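Local atomic coordinates of 11S globulin (Wrightia tinctoria, PDB entry 5WXU), a protein that probably serves as a seed storage protein, a hexameric nutrient reservoir, and binds the plant hormone auxin (indole-3-acetic acid). Residues C120-Q125 with Q147-H152; D141-D146 with G264-R269; F93-N98 with V167-N172. One frame throughout, in Å; residues are numbered along the deposited sequence.

Overall arrangement
The three contacts lie on the same side of the chain's centre, and all of them reach a third subunit of the hexamer. Contact 1 holds C120 and P121 of the auxin pocket and borders contact 2, their centres about 13 Å apart; H148 NE2 and V268 N, 3.0 Å apart, probably form a hydrogen bond between them. Contact 3 is deeper in the chain and away from the auxin, its centre about 15 Å from that of contact 1 and about 18 Å from that of contact 2. W169 ties it to both, its indole packing on V151 of contact 1 and on L265 and L267 of contact 2.

Contact 1. Residues C120-Q125 with Q147-H152; sequences CPETFQ and QHQKVH. Unlike the reference sequence in segment 147-152: Q147 (reference Arg). With IAC (1H-indol-3-ylacetic acid), chain S.
F124 O is gripped twice from across the contact, by H148 N in a 3.0 Å hydrogen bond and by a CA-H...O contact from Q147. F124 N returns a bond of 3.1 Å to H148 O, making F124 and H148 an antiparallel hydrogen-bonded pair. Because T123 faces H148 as well, this is a classic beta bulge at the start of strand 124-126, beside the long strand 146-155 of the first cupin domain. Next to the bulge a water donates to T123 OG1 at 2.7 Å, accepts from K150 N at 3.0 Å and gives a weak bond to P121 O. The T123 hydroxyl in turn bonds D306 O of a second subunit. The F124 ring lies flat under the backbone of K150, whose CA stands 3.7 Å from the ring centroid and 11° off its normal in a CH-pi contact; V151 N covers the same face nearer the rim. H148 turns its ring back with CG between backbone N and carbonyl carbon (chi1 54°), which brings ND1 to 2.8 Å from Q149 O in a nearly straight bond. The extended Q149 side chain returns past E122, amide and carboxylate planes nearly parallel, and NE2 makes a weak, bent bond to C120 O (3.1 Å), while OE1 accepts from F117 N. C120 is disulfide-bonded to C291, consistent with the link between acidic and basic chains. P121 packs its ring against the auxin indole, CB 3.8 Å from atom C, and G119 O of a fourth subunit hydrogen-bonds the same ligand.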
loop_
_atom_site.group_PDB
_atom_site.type_symbol
_atom_site.label_atom_id
_atom_site.label_comp_id
_atom_site.label_asym_id
_atom_site.label_seq_id
_atom_site.Cartn_x
_atom_site.Cartn_y
_atom_site.Cartn_z
ATOM N N CYS B 120 11.910 -21.043 5.396
ATOM C CA CYS B 120 12.676 -20.925 4.174
ATOM C C CYS B 120 13.550 -22.167 4.107
ATOM O O CYS B 120 13.996 -22.629 5.167
ATOM C CB CYS B 120 13.590 -19.693 4.165
ATOM S SG CYS B 120 12.633 -18.161 3.820
ATOM N N PRO B 121 13.752 -22.701 2.861
ATOM C CA PRO B 121 14.619 -23.874 2.719
ATOM C C PRO B 121 16.100 -23.567 2.848
ATOM O O PRO B 121 16.548 -22.447 2.741
ATOM C CB PRO B 121 14.286 -24.385 1.301
ATOM C CG PRO B 121 13.975 -23.175 0.535
ATOM C CD PRO B 121 13.233 -22.301 1.534
ATOM N N GLU B 122 16.871 -24.615 3.163
ATOM C CA GLU B 122 18.297 -24.488 3.258
ATOM C C GLU B 122 18.913 -24.484 1.835
ATOM O O GLU B 122 19.005 -25.552 1.213
ATOM C CB GLU B 122 18.845 -25.626 4.104
ATOM C CG GLU B 122 18.693 -25.413 5.611
ATOM C CD GLU B 122 17.262 -25.457 6.124
ATOM O OE1 GLU B 122 16.664 -26.563 5.811
ATOM O OE2 GLU B 122 16.793 -24.396 6.789
ATOM N N THR B 123 19.401 -23.334 1.329
ATOM C CA THR B 123 19.878 -23.256 -0.039
ATOM C C THR B 123 21.408 -23.225 -0.242
ATOM O O THR B 123 21.858 -23.079 -1.383
ATOM C CB THR B 123 19.290 -22.015 -0.771
ATOM O OG1 THR B 123 19.780 -20.828 -0.193
ATOM C CG2 THR B 123 17.822 -22.001 -0.669
ATOM N N PHE B 124 22.170 -23.286 0.838
ATOM C CA PHE B 124 23.631 -23.444 0.745
ATOM C C PHE B 124 23.863 -24.943 1.022
ATOM O O PHE B 124 23.621 -25.411 2.122
ATOM C CB PHE B 124 24.344 -22.553 1.745
ATOM C CG PHE B 124 24.730 -21.179 1.202
ATOM C CD1 PHE B 124 23.848 -20.462 0.371
ATOM C CD2 PHE B 124 25.859 -20.532 1.663
ATOM C CE1 PHE B 124 24.161 -19.191 -0.068
ATOM C CE2 PHE B 124 26.181 -19.270 1.198
ATOM C CZ PHE B 124 25.318 -18.576 0.325
ATOM N N GLN B 125 24.229 -25.675 -0.007
ATOM C CA GLN B 125 24.169 -27.127 -0.013
ATOM C C GLN B 125 25.507 -27.796 -0.387
ATOM O O GLN B 125 26.159 -27.400 -1.364
ATOM C CB GLN B 125 23.137 -27.575 -1.005
ATOM C CG GLN B 125 21.810 -26.816 -0.894
ATOM C CD GLN B 125 21.021 -26.866 -2.173
ATOM O OE1 GLN B 125 20.344 -27.862 -2.431
ATOM N NE2 GLN B 125 21.026 -25.751 -2.951
ATOM N N GLN B 147 23.619 -28.906 4.831
ATOM C CA GLN B 147 22.817 -27.921 4.104
ATOM C C GLN B 147 22.434 -26.930 5.174
ATOM O O GLN B 147 22.012 -27.346 6.245
ATOM C CB GLN B 147 21.569 -28.565 3.556
ATOM C CG GLN B 147 21.767 -29.532 2.421
ATOM C CD GLN B 147 20.582 -30.454 2.324
ATOM O OE1 GLN B 147 19.443 -30.086 2.697
ATOM N NE2 GLN B 147 20.839 -31.686 1.907
ATOM N N HIS B 148 22.528 -25.655 4.879
ATOM C CA HIS B 148 22.085 -24.639 5.803
ATOM C C HIS B 148 21.542 -23.409 5.050
ATOM O O HIS B 148 21.643 -23.370 3.842
ATOM C CB HIS B 148 23.176 -24.288 6.862
ATOM C CG HIS B 148 24.500 -23.892 6.307
ATOM N ND1 HIS B 148 24.706 -22.684 5.685
ATOM C CD2 HIS B 148 25.697 -24.543 6.294
ATOM C CE1 HIS B 148 25.977 -22.610 5.292
ATOM N NE2 HIS B 148 26.601 -23.717 5.664
ATOM N N GLN B 149 21.024 -22.410 5.753
ATOM C CA GLN B 149 20.623 -21.208 5.024
ATOM C C GLN B 149 21.846 -20.387 4.630
ATOM O O GLN B 149 22.925 -20.519 5.238
ATOM C CB GLN B 149 19.608 -20.403 5.837
ATOM C CG GLN B 149 18.233 -21.095 5.887
ATOM C CD GLN B 149 17.171 -20.317 6.637
ATOM O OE1 GLN B 149 17.373 -19.190 7.023
ATOM N NE2 GLN B 149 16.005 -20.915 6.782
ATOM N N LYS B 150 21.619 -19.444 3.716
ATOM C CA LYS B 150 22.654 -18.538 3.275
ATOM C C LYS B 150 23.326 -17.865 4.430
ATOM O O LYS B 150 22.676 -17.398 5.370
ATOM C CB LYS B 150 22.125 -17.422 2.376
ATOM C CG LYS B 150 23.127 -16.268 2.323
ATOM C CD LYS B 150 22.715 -15.158 1.411
ATOM C CE LYS B 150 23.834 -14.162 1.110
ATOM N NZ LYS B 150 25.256 -14.573 0.867
ATOM N N VAL B 151 24.638 -17.740 4.304
ATOM C CA VAL B 151 25.421 -17.005 5.249
ATOM C C VAL B 151 25.890 -15.728 4.570
ATOM O O VAL B 151 25.897 -15.652 3.327
ATOM C CB VAL B 151 26.512 -17.900 5.885
ATOM C CG1 VAL B 151 25.774 -19.006 6.692
ATOM C CG2 VAL B 151 27.486 -18.500 4.864
ATOM N N HIS B 152 26.184 -14.738 5.387
ATOM C CA HIS B 152 26.533 -13.404 4.930
ATOM C C HIS B 152 27.951 -13.096 5.312
ATOM O O HIS B 152 28.335 -13.355 6.428
ATOM C CB HIS B 152 25.604 -12.423 5.491
ATOM C CG HIS B 152 24.169 -12.677 5.156
ATOM N ND1 HIS B 152 23.541 -12.089 4.088
ATOM C CD2 HIS B 152 23.242 -13.476 5.746
ATOM C CE1 HIS B 152 22.278 -12.504 4.043
ATOM N NE2 HIS B 152 22.089 -13.374 5.007
HETATM C C IAC S . 10.854 -25.475 2.586
HETATM C C1 IAC S . 11.423 -26.836 2.586
HETATM C C2 IAC S . 11.973 -27.417 3.712
HETATM C C3 IAC S . 11.940 -26.698 4.881
HETATM C C4 IAC S . 11.397 -25.402 4.905
HETATM C C5 IAC S . 10.864 -24.804 3.776
HETATM C C7 IAC S . 11.254 -27.298 1.221
HETATM C C8 IAC S . 10.664 -26.243 0.519
HETATM C C17 IAC S . 11.710 -28.653 0.707
HETATM C C18 IAC S . 10.615 -29.544 0.153
HETATM N N IAC S . 10.401 -25.194 1.352
HETATM O O2 IAC S . 9.584 -29.023 -0.314
HETATM O O3 IAC S . 10.834 -30.764 -0.010
HETATM O O HOH W 1 19.084 -20.270 2.303
#

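Contact 2. Residues D141-D146 with G264-R269; sequences DQTFRD and GLRLVR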
loop_
_atom_site.group_PDB
_atom_site.type_symbol
_atom_site.label_atom_id
_atom_site.label_comp_id
_atom_site.label_asym_id
_atom_site.label_seq_id
_atom_site.Cartn_x
_atom_site.Cartn_y
_atom_site.Cartn_z
ATOM N N ASP B 141 36.030 -32.903 8.432
ATOM C CA ASP B 141 35.885 -32.528 7.012
ATOM C C ASP B 141 34.760 -33.269 6.260
ATOM O O ASP B 141 34.373 -32.872 5.147
ATOM C CB ASP B 141 37.225 -32.682 6.273
ATOM C CG ASP B 141 38.128 -31.453 6.427
ATOM O OD1 ASP B 141 38.212 -30.887 7.552
ATOM O OD2 ASP B 141 38.754 -31.056 5.416
ATOM N N GLN B 142 34.255 -34.348 6.862
ATOM C CA GLN B 142 32.892 -34.857 6.568
ATOM C C GLN B 142 31.792 -33.796 6.941
ATOM O O GLN B 142 30.678 -33.847 6.421
ATOM C CB GLN B 142 32.617 -36.222 7.286
ATOM C CG GLN B 142 33.221 -37.488 6.640
ATOM C CD GLN B 142 32.324 -38.215 5.622
ATOM O OE1 GLN B 142 32.745 -39.206 5.018
ATOM N NE2 GLN B 142 31.097 -37.731 5.428
ATOM N N THR B 143 32.109 -32.861 7.846
ATOM C CA THR B 143 31.221 -31.752 8.223
ATOM C C THR B 143 30.977 -30.768 7.090
ATOM O O THR B 143 30.109 -29.900 7.229
ATOM C CB THR B 143 31.779 -30.961 9.422
ATOM O OG1 THR B 143 30.814 -30.000 9.893
ATOM C CG2 THR B 143 32.993 -30.229 9.003
ATOM N N PHE B 144 31.775 -30.848 6.017
ATOM C CA PHE B 144 31.403 -30.182 4.769
ATOM C C PHE B 144 30.154 -30.769 4.125
ATOM O O PHE B 144 29.562 -30.071 3.296
ATOM C CB PHE B 144 32.572 -30.105 3.764
ATOM C CG PHE B 144 33.587 -29.086 4.139
ATOM C CD1 PHE B 144 33.203 -27.734 4.310
ATOM C CD2 PHE B 144 34.917 -29.455 4.405
ATOM C CE1 PHE B 144 34.121 -26.779 4.714
ATOM C CE2 PHE B 144 35.840 -28.492 4.813
ATOM C CZ PHE B 144 35.444 -27.151 4.955
ATOM N N ARG B 145 29.736 -32.000 4.464
ATOM C CA ARG B 145 28.448 -32.506 3.958
ATOM C C ARG B 145 27.324 -31.938 4.848
ATOM O O ARG B 145 27.165 -32.325 5.980
ATOM C CB ARG B 145 28.385 -34.030 3.897
ATOM C CG ARG B 145 27.161 -34.561 3.161
ATOM C CD ARG B 145 26.997 -36.093 3.088
ATOM N NE ARG B 145 26.243 -36.680 4.210
ATOM C CZ ARG B 145 26.786 -37.103 5.357
ATOM N NH1 ARG B 145 28.112 -37.045 5.565
ATOM N NH2 ARG B 145 25.992 -37.596 6.310
ATOM N N ASP B 146 26.558 -30.990 4.332
ATOM C CA ASP B 146 25.598 -30.229 5.216
ATOM C C ASP B 146 24.749 -29.338 4.312
ATOM O O ASP B 146 25.063 -29.153 3.141
ATOM C CB ASP B 146 26.367 -29.303 6.161
ATOM C CG ASP B 146 25.497 -28.688 7.284
ATOM O OD1 ASP B 146 24.370 -29.205 7.541
ATOM O OD2 ASP B 146 25.999 -27.751 7.921
ATOM N N GLY B 264 39.143 -23.474 13.146
ATOM C CA GLY B 264 38.311 -22.742 12.190
ATOM C C GLY B 264 36.959 -23.436 11.910
ATOM O O GLY B 264 36.844 -24.649 11.753
ATOM N N LEU B 265 35.937 -22.613 11.782
ATOM C CA LEU B 265 34.560 -23.079 11.506
ATOM C C LEU B 265 34.437 -23.613 10.097
ATOM O O LEU B 265 34.897 -22.988 9.161
ATOM C CB LEU B 265 33.605 -21.902 11.741
ATOM C CG LEU B 265 32.125 -22.242 11.845
ATOM C CD1 LEU B 265 31.833 -23.132 13.053
ATOM C CD2 LEU B 265 31.377 -20.931 11.875
ATOM N N ARG B 266 33.804 -24.762 9.947
ATOM C CA ARG B 266 33.618 -25.433 8.693
ATOM C C ARG B 266 32.147 -25.151 8.316
ATOM O O ARG B 266 31.288 -25.362 9.106
ATOM C CB ARG B 266 33.913 -26.940 8.850
ATOM C CG ARG B 266 35.320 -27.210 9.452
ATOM C CD ARG B 266 35.574 -28.599 10.105
ATOM N NE ARG B 266 34.770 -28.920 11.324
ATOM C CZ ARG B 266 34.503 -30.160 11.811
ATOM N NH1 ARG B 266 34.959 -31.279 11.220
ATOM N NH2 ARG B 266 33.758 -30.295 12.910
ATOM N N LEU B 267 31.908 -24.594 7.149
ATOM C CA LEU B 267 30.514 -24.380 6.673
ATOM C C LEU B 267 30.471 -24.469 5.171
ATOM O O LEU B 267 31.525 -24.621 4.516
ATOM C CB LEU B 267 29.950 -23.076 7.231
ATOM C CG LEU B 267 30.827 -21.828 7.220
ATOM C CD1 LEU B 267 30.951 -21.327 5.812
ATOM C CD2 LEU B 267 30.202 -20.735 8.055
ATOM N N VAL B 268 29.282 -24.423 4.598
ATOM C CA VAL B 268 29.121 -24.558 3.172
ATOM C C VAL B 268 29.173 -23.131 2.634
ATOM O O VAL B 268 28.329 -22.296 2.957
ATOM C CB VAL B 268 27.797 -25.260 2.800
ATOM C CG1 VAL B 268 27.616 -25.384 1.289
ATOM C CG2 VAL B 268 27.735 -26.638 3.412
ATOM N N ARG B 269 30.130 -22.865 1.774
ATOM C CA ARG B 269 30.281 -21.536 1.264
ATOM C C ARG B 269 30.800 -21.505 -0.140
ATOM O O ARG B 269 31.592 -22.387 -0.541
ATOM C CB ARG B 269 31.148 -20.674 2.177
ATOM C CG ARG B 269 32.562 -21.207 2.372
ATOM C CD ARG B 269 33.596 -20.104 2.142
ATOM N NE ARG B 269 34.083 -19.578 3.411
ATOM C CZ ARG B 269 34.491 -18.332 3.635
ATOM N NH1 ARG B 269 34.473 -17.390 2.691
ATOM N NH2 ARG B 269 34.896 -18.015 4.859
HETATM O O HOH W 2 28.903 -26.791 9.343
#
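R266 and T143 meet where the irregular turn leading into strand 146-155 of the first cupin domain packs on the extended, equally irregular run after strand 258-260. Of the residues here, R266 has the most surface buried. Its chain bends at chi3 (-64°) and lays the guanidinium under T143, whose CB stands 3.6 Å above the middle of the plane. The threonine methyl does the closest touching, CG2 coming to 3.1 Å from R266 NH1 and lying nearly as close to NE and CD, a tight fit. That methyl faces the arginine because OG1 takes the place opposite the backbone N (chi1 -172°). The polar end of R266 belongs mainly to another partner: NH2 forms a salt bridge with D432 of a third subunit, so the arginine joins this turn to the subunit interface. F144 follows T143 in the turn, which is closed by a 2.9 Å bond from R145 N to Q142 O. Its ring stands steeply to the guanidinium, the planes 70° apart, and R266 CB comes over one face, 4.1 Å from F144 CE1. L267 O sits instead at the ring edge, near the plane and 3.4 Å from CE1. P129 of the same chain also touches F144. A water links the R266 carbonyl to the D146 carboxylate, donating to R266 O at 2.8 Å and only weakly to D146 OD2. The carboxylate of D146 has stronger partners in the third subunit, OD1 in a salt bridge with K449 and OD2 accepting from L431 N. V268 packs its CG2 methyl 3.7 Å from D146 O.

Contact 3. Residues F93-N98 with V167-N172; sequences FVPSYN and VHWAYN. With PO4 (phosphate ion), chain N.
Two antiparallel strands of the first cupin barrel, 91-98 and 168-172, pair here, with F93, S96, H168 and A170 all turned to the face that looks across to H85 and H184 of the opposing sheet. F93 N bonds A170 O at 2.8 Å, answered by a weak bond from A170 N to F93 O. Further along, S96 and H168 exchange two bonds, the one from S96 N to H168 O measuring 3.0 Å. The register slips by one residue between these pairs, a beta bulge at V94 and P95; lacking an N-H, P95 offers its CA to H168 O instead. A water sits at the bulge within bonding range of V94 O and S96 OG, with H168 O farther off at 3.3 Å. The inward side chains surround a phosphate, probably from the crystallisation liquor: H168 NE2 reaches O2 at 2.9 Å, S96 OG gives a 2.7 Å bond to O1, and N98 ND2 adds one of 3.1 Å to that same oxygen. H85 and R199 complete the grip. N98 ND2 also bonds R198 O, while its OD1 accepts from H184 NE2. H168, its CG flanked by backbone N and C (chi1 54°) so that NE2 meets the phosphate, is held at both ring nitrogens, ND1 by I166 O and NE2 by O2; S96 O only lies over one face, offset toward the rim. A leucine in place of H168 would probably leave phosphate O2 and the I166 carbonyl each without this donor. On the other face P95 CG packs on W169 CB at 3.7 Å, and V167 CG1 presses on P95 CB. Y97 turns away, its ring stacked on W348 of a third subunit and its hydroxyl bonded to N391 O of that chain.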
loop_
_atom_site.group_PDB
_atom_site.type_symbol
_atom_site.label_atom_id
_atom_site.label_comp_id
_atom_site.label_asym_id
_atom_site.label_seq_id
_atom_site.Cartn_x
_atom_site.Cartn_y
_atom_site.Cartn_z
ATOM N N PHE B 93 30.048 -16.367 18.064
ATOM C CA PHE B 93 29.065 -15.769 18.899
ATOM C C PHE B 93 27.802 -16.651 18.771
ATOM O O PHE B 93 27.277 -16.838 17.672
ATOM C CB PHE B 93 28.809 -14.307 18.421
ATOM C CG PHE B 93 27.907 -13.468 19.297
ATOM C CD1 PHE B 93 27.696 -13.708 20.634
ATOM C CD2 PHE B 93 27.325 -12.317 18.762
ATOM C CE1 PHE B 93 26.947 -12.862 21.425
ATOM C CE2 PHE B 93 26.527 -11.464 19.554
ATOM C CZ PHE B 93 26.319 -11.761 20.888
ATOM N N VAL B 94 27.422 -17.284 19.884
ATOM C CA VAL B 94 26.370 -18.275 19.981
ATOM C C VAL B 94 25.070 -17.648 19.375
ATOM O O VAL B 94 24.727 -16.515 19.704
ATOM C CB VAL B 94 26.160 -18.671 21.425
ATOM C CG1 VAL B 94 24.958 -19.577 21.612
ATOM C CG2 VAL B 94 27.410 -19.391 21.992
ATOM N N PRO B 95 24.383 -18.432 18.563
ATOM C CA PRO B 95 23.138 -17.915 18.058
ATOM C C PRO B 95 22.144 -17.464 19.119
ATOM O O PRO B 95 21.991 -18.083 20.170
ATOM C CB PRO B 95 22.574 -19.099 17.308
ATOM C CG PRO B 95 23.773 -20.009 16.999
ATOM C CD PRO B 95 24.562 -19.847 18.200
ATOM N N SER B 96 21.437 -16.377 18.818
ATOM C CA SER B 96 20.469 -15.794 19.704
ATOM C C SER B 96 19.364 -15.054 18.899
ATOM O O SER B 96 19.543 -14.756 17.704
ATOM C CB SER B 96 21.111 -14.756 20.642
ATOM O OG SER B 96 21.650 -13.538 20.029
ATOM N N TYR B 97 18.286 -14.781 19.586
ATOM C CA TYR B 97 17.207 -13.918 19.076
ATOM C C TYR B 97 16.817 -12.949 20.155
ATOM O O TYR B 97 17.007 -13.193 21.351
ATOM C CB TYR B 97 16.027 -14.644 18.500
ATOM C CG TYR B 97 15.227 -15.546 19.449
ATOM C CD1 TYR B 97 15.718 -16.800 19.822
ATOM C CD2 TYR B 97 14.085 -15.141 20.016
ATOM C CE1 TYR B 97 15.018 -17.596 20.703
ATOM C CE2 TYR B 97 13.381 -15.940 20.843
ATOM C CZ TYR B 97 13.865 -17.170 21.196
ATOM O OH TYR B 97 13.138 -17.966 22.087
ATOM N N ASN B 98 16.264 -11.822 19.723
ATOM C CA ASN B 98 15.907 -10.743 20.583
ATOM C C ASN B 98 14.454 -10.377 20.382
ATOM O O ASN B 98 13.852 -10.722 19.367
ATOM C CB ASN B 98 16.761 -9.535 20.301
ATOM C CG ASN B 98 18.220 -9.851 20.339
ATOM O OD1 ASN B 98 18.924 -9.743 19.343
ATOM N ND2 ASN B 98 18.728 -10.197 21.536
ATOM N N VAL B 167 16.714 -15.598 14.669
ATOM C CA VAL B 167 18.022 -16.130 15.123
ATOM C C VAL B 167 19.177 -15.602 14.263
ATOM O O VAL B 167 19.150 -15.709 13.060
ATOM C CB VAL B 167 17.996 -17.653 15.112
ATOM C CG1 VAL B 167 19.408 -18.296 15.446
ATOM C CG2 VAL B 167 16.968 -18.227 16.063
ATOM N N HIS B 168 20.236 -15.170 14.931
ATOM C CA HIS B 168 21.401 -14.736 14.219
ATOM C C HIS B 168 22.669 -15.162 15.020
ATOM O O HIS B 168 22.611 -15.381 16.188
ATOM C CB HIS B 168 21.388 -13.255 14.022
ATOM C CG HIS B 168 21.211 -12.484 15.304
ATOM N ND1 HIS B 168 19.964 -12.271 15.855
ATOM C CD2 HIS B 168 22.108 -12.019 16.207
ATOM C CE1 HIS B 168 20.111 -11.650 17.015
ATOM N NE2 HIS B 168 21.405 -11.485 17.247
ATOM N N TRP B 169 23.777 -15.224 14.316
ATOM C CA TRP B 169 25.051 -15.656 14.907
ATOM C C TRP B 169 26.141 -15.076 14.108
ATOM O O TRP B 169 25.925 -14.614 13.002
ATOM C CB TRP B 169 25.183 -17.192 14.965
ATOM C CG TRP B 169 25.079 -17.914 13.645
ATOM C CD1 TRP B 169 23.911 -18.418 13.059
ATOM C CD2 TRP B 169 26.111 -18.204 12.697
ATOM N NE1 TRP B 169 24.153 -18.963 11.837
ATOM C CE2 TRP B 169 25.498 -18.872 11.581
ATOM C CE3 TRP B 169 27.503 -17.972 12.656
ATOM C CZ2 TRP B 169 26.188 -19.247 10.460
ATOM C CZ3 TRP B 169 28.173 -18.426 11.571
ATOM C CH2 TRP B 169 27.573 -19.070 10.511
ATOM N N ALA B 170 27.350 -15.034 14.694
ATOM C CA ALA B 170 28.454 -14.388 13.988
ATOM C C ALA B 170 29.771 -15.165 14.322
ATOM O O ALA B 170 29.908 -15.729 15.373
ATOM C CB ALA B 170 28.580 -12.941 14.365
ATOM N N TYR B 171 30.651 -15.191 13.353
ATOM C CA TYR B 171 31.951 -15.882 13.466
ATOM C C TYR B 171 33.024 -14.968 12.845
ATOM O O TYR B 171 32.858 -14.449 11.744
ATOM C CB TYR B 171 31.901 -17.202 12.744
ATOM C CG TYR B 171 33.243 -17.901 12.719
ATOM C CD1 TYR B 171 33.765 -18.415 13.863
ATOM C CD2 TYR B 171 33.992 -17.975 11.552
ATOM C CE1 TYR B 171 35.029 -19.034 13.860
ATOM C CE2 TYR B 171 35.238 -18.596 11.534
ATOM C CZ TYR B 171 35.740 -19.119 12.685
ATOM O OH TYR B 171 36.993 -19.717 12.640
ATOM N N ASN B 172 34.107 -14.794 13.598
ATOM C CA ASN B 172 35.257 -13.983 13.175
ATOM C C ASN B 172 36.285 -14.874 12.483
ATOM O O ASN B 172 36.941 -15.682 13.153
ATOM C CB ASN B 172 35.918 -13.321 14.393
ATOM C CG ASN B 172 37.053 -12.422 13.975
ATOM O OD1 ASN B 172 37.194 -12.108 12.791
ATOM N ND2 ASN B 172 37.823 -11.962 14.952
HETATM P P PO4 N . 22.458 -9.996 20.599
HETATM O O1 PO4 N . 21.615 -11.167 21.315
HETATM O O2 PO4 N . 23.037 -10.174 19.205
HETATM O O3 PO4 N . 21.461 -8.898 20.207
HETATM O O4 PO4 N . 23.373 -9.172 21.506
HETATM O O HOH W 3 23.966 -13.979 18.811
#